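Local structure of PmbA-related protein (Thermotoga maritima, 1VL4) at residues K111-M116 with L169-E174. The protein is of unsettled function, possibly a modulator of DNA gyrase and possibly a metallopeptidase. Sequence-based numbering, arbitrary orientation.
Sequences KEYREM and LGLDVE
With CG of Y113 turned anti to its carbonyl carbon (chi1 -68°), the phenol reaches across to the start of a strand, where V173 has CG1 in the same relation to its backbone (chi1 -68°), which directs this methyl at the ring. The meeting is a worked example of one aromatic side chain dividing its work, its ring carbons lying against an aliphatic methyl and its hydroxyl bonded to a backbone carbonyl. V173 CG1 lies 3.5 Å from Y113 CZ, approaching the ring obliquely at its hydroxyl end and nearer to CE1 than to CE2 of Y113. Beside it, L171 brings CD1 to 3.5 Å from Y113 OH; this methyl and V173 CG1 approach the phenol oxygen from the same general side, and both side chains run roughly at right angles to the tyrosine. The hydroxyl's polar need is met elsewhere, by a hydrogen bond to the carbonyl oxygen of G301. An alanine at Y113 is likely to leave the V173 methyl without its aromatic partner and the G301 carbonyl without this bond. F297 and P303 also touch the tyrosine, while L171 packs on I165 of strand 148-167 and Q34 of strand 32-48. The loop between helices 84-93 and 128-143 thus meets the beginning of strand 172-188 in the long antiparallel sheet.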
loop_
_atom_site.group_PDB
_atom_site.type_symbol
_atom_site.label_atom_id
_atom_site.label_comp_id
_atom_site.label_asym_id
_atom_site.label_seq_id
_atom_site.Cartn_x
_atom_site.Cartn_y
_atom_site.Cartn_z
ATOM N N LYS A 111 26.999 14.743 -19.298
ATOM C CA LYS A 111 27.670 14.639 -18.010
ATOM C C LYS A 111 28.343 13.284 -17.816
ATOM O O LYS A 111 28.024 12.334 -18.522
ATOM C CB LYS A 111 26.665 14.853 -16.872
ATOM C CG LYS A 111 26.106 16.261 -16.801
ATOM C CD LYS A 111 27.161 17.315 -16.434
ATOM C CE LYS A 111 26.592 18.734 -16.521
ATOM N NZ LYS A 111 27.604 19.741 -16.063
ATOM N N GLU A 112 29.242 13.193 -16.828
ATOM C CA GLU A 112 29.843 11.928 -16.406
ATOM C C GLU A 112 29.080 11.343 -15.186
ATOM O O GLU A 112 28.670 12.083 -14.272
ATOM C CB GLU A 112 31.288 12.090 -15.975
ATOM C CG GLU A 112 32.193 12.635 -17.065
ATOM C CD GLU A 112 33.702 12.625 -16.670
ATOM O OE1 GLU A 112 34.102 12.063 -15.576
ATOM O OE2 GLU A 112 34.471 13.206 -17.482
ATOM N N TYR A 113 29.033 10.009 -15.170
ATOM C CA TYR A 113 28.289 9.223 -14.254
ATOM C C TYR A 113 29.267 8.266 -13.658
ATOM O O TYR A 113 30.148 7.796 -14.354
ATOM C CB TYR A 113 27.181 8.467 -15.011
ATOM C CG TYR A 113 26.098 9.410 -15.554
ATOM C CD1 TYR A 113 26.266 10.041 -16.768
ATOM C CD2 TYR A 113 24.949 9.645 -14.859
ATOM C CE1 TYR A 113 25.309 10.931 -17.259
ATOM C CE2 TYR A 113 23.961 10.518 -15.347
ATOM C CZ TYR A 113 24.184 11.165 -16.553
ATOM O OH TYR A 113 23.263 12.041 -17.041
ATOM N N ARG A 114 29.083 7.945 -12.378
ATOM C CA ARG A 114 29.936 6.969 -11.686
ATOM C C ARG A 114 29.639 5.591 -12.240
ATOM O O ARG A 114 28.496 5.174 -12.325
ATOM C CB ARG A 114 29.643 6.952 -10.194
ATOM C CG ARG A 114 29.986 8.220 -9.447
ATOM C CD ARG A 114 29.941 7.980 -7.887
ATOM N NE ARG A 114 30.637 9.097 -7.192
ATOM C CZ ARG A 114 31.122 9.044 -5.959
ATOM N NH1 ARG A 114 30.989 7.948 -5.233
ATOM N NH2 ARG A 114 31.714 10.110 -5.439
ATOM N N GLU A 115 30.693 4.867 -12.545
ATOM C CA GLU A 115 30.642 3.436 -12.907
ATOM C C GLU A 115 30.509 2.578 -11.662
ATOM O O GLU A 115 31.339 2.682 -10.764
ATOM C CB GLU A 115 31.895 3.080 -13.663
ATOM C CG GLU A 115 32.206 1.572 -13.907
ATOM C CD GLU A 115 31.106 0.832 -14.660
ATOM O OE1 GLU A 115 30.350 1.488 -15.435
ATOM O OE2 GLU A 115 31.014 -0.414 -14.480
ATOM N N MET A 116 29.490 1.715 -11.630
ATOM C CA MET A 116 29.219 0.879 -10.452
ATOM C C MET A 116 28.671 -0.493 -10.880
ATOM O O MET A 116 27.934 -0.592 -11.883
ATOM C CB MET A 116 28.303 1.593 -9.465
ATOM C CG MET A 116 27.048 2.073 -10.048
ATOM S SD MET A 116 25.868 2.885 -8.943
ATOM C CE MET A 116 26.695 4.451 -8.635
ATOM N N LEU A 169 17.189 16.805 -25.274
ATOM C CA LEU A 169 18.364 17.609 -24.874
ATOM C C LEU A 169 19.649 16.786 -24.834
ATOM O O LEU A 169 20.689 17.205 -24.275
ATOM C CB LEU A 169 18.123 18.295 -23.517
ATOM C CG LEU A 169 17.014 19.325 -23.454
ATOM C CD1 LEU A 169 15.639 18.632 -23.337
ATOM C CD2 LEU A 169 17.333 20.239 -22.240
ATOM N N GLY A 170 19.599 15.605 -25.427
ATOM C CA GLY A 170 20.775 14.774 -25.500
ATOM C C GLY A 170 20.970 13.792 -24.376
ATOM O O GLY A 170 21.911 13.022 -24.424
ATOM N N LEU A 171 20.100 13.788 -23.365
ATOM C CA LEU A 171 20.219 12.784 -22.311
ATOM C C LEU A 171 19.972 11.435 -22.918
ATOM O O LEU A 171 19.032 11.222 -23.736
ATOM C CB LEU A 171 19.169 12.986 -21.205
ATOM C CG LEU A 171 19.254 12.129 -19.941
ATOM C CD1 LEU A 171 20.501 12.504 -19.149
ATOM C CD2 LEU A 171 17.968 12.273 -19.069
ATOM N N ASP A 172 20.818 10.508 -22.529
ATOM C CA ASP A 172 20.675 9.116 -22.913
ATOM C C ASP A 172 21.465 8.192 -21.947
ATOM O O ASP A 172 22.676 7.990 -22.082
ATOM C CB ASP A 172 21.129 8.907 -24.343
ATOM C CG ASP A 172 20.694 7.530 -24.883
ATOM O OD1 ASP A 172 20.056 6.760 -24.120
ATOM O OD2 ASP A 172 20.928 7.259 -26.067
ATOM N N VAL A 173 20.774 7.674 -20.946
ATOM C CA VAL A 173 21.432 6.946 -19.849
ATOM C C VAL A 173 20.699 5.643 -19.630
ATOM O O VAL A 173 19.516 5.553 -19.909
ATOM C CB VAL A 173 21.517 7.838 -18.498
ATOM C CG1 VAL A 173 22.459 9.001 -18.705
ATOM C CG2 VAL A 173 20.176 8.316 -17.994
ATOM N N GLU A 174 21.422 4.615 -19.203
ATOM C CA GLU A 174 20.837 3.282 -19.018
ATOM C C GLU A 174 21.589 2.676 -17.862
ATOM O O GLU A 174 22.760 2.955 -17.693
ATOM C CB GLU A 174 20.979 2.426 -20.286
ATOM C CG GLU A 174 20.510 0.973 -20.154
ATOM C CD GLU A 174 21.607 -0.034 -19.711
ATOM O OE1 GLU A 174 22.818 0.262 -19.853
ATOM O OE2 GLU A 174 21.249 -1.149 -19.232
#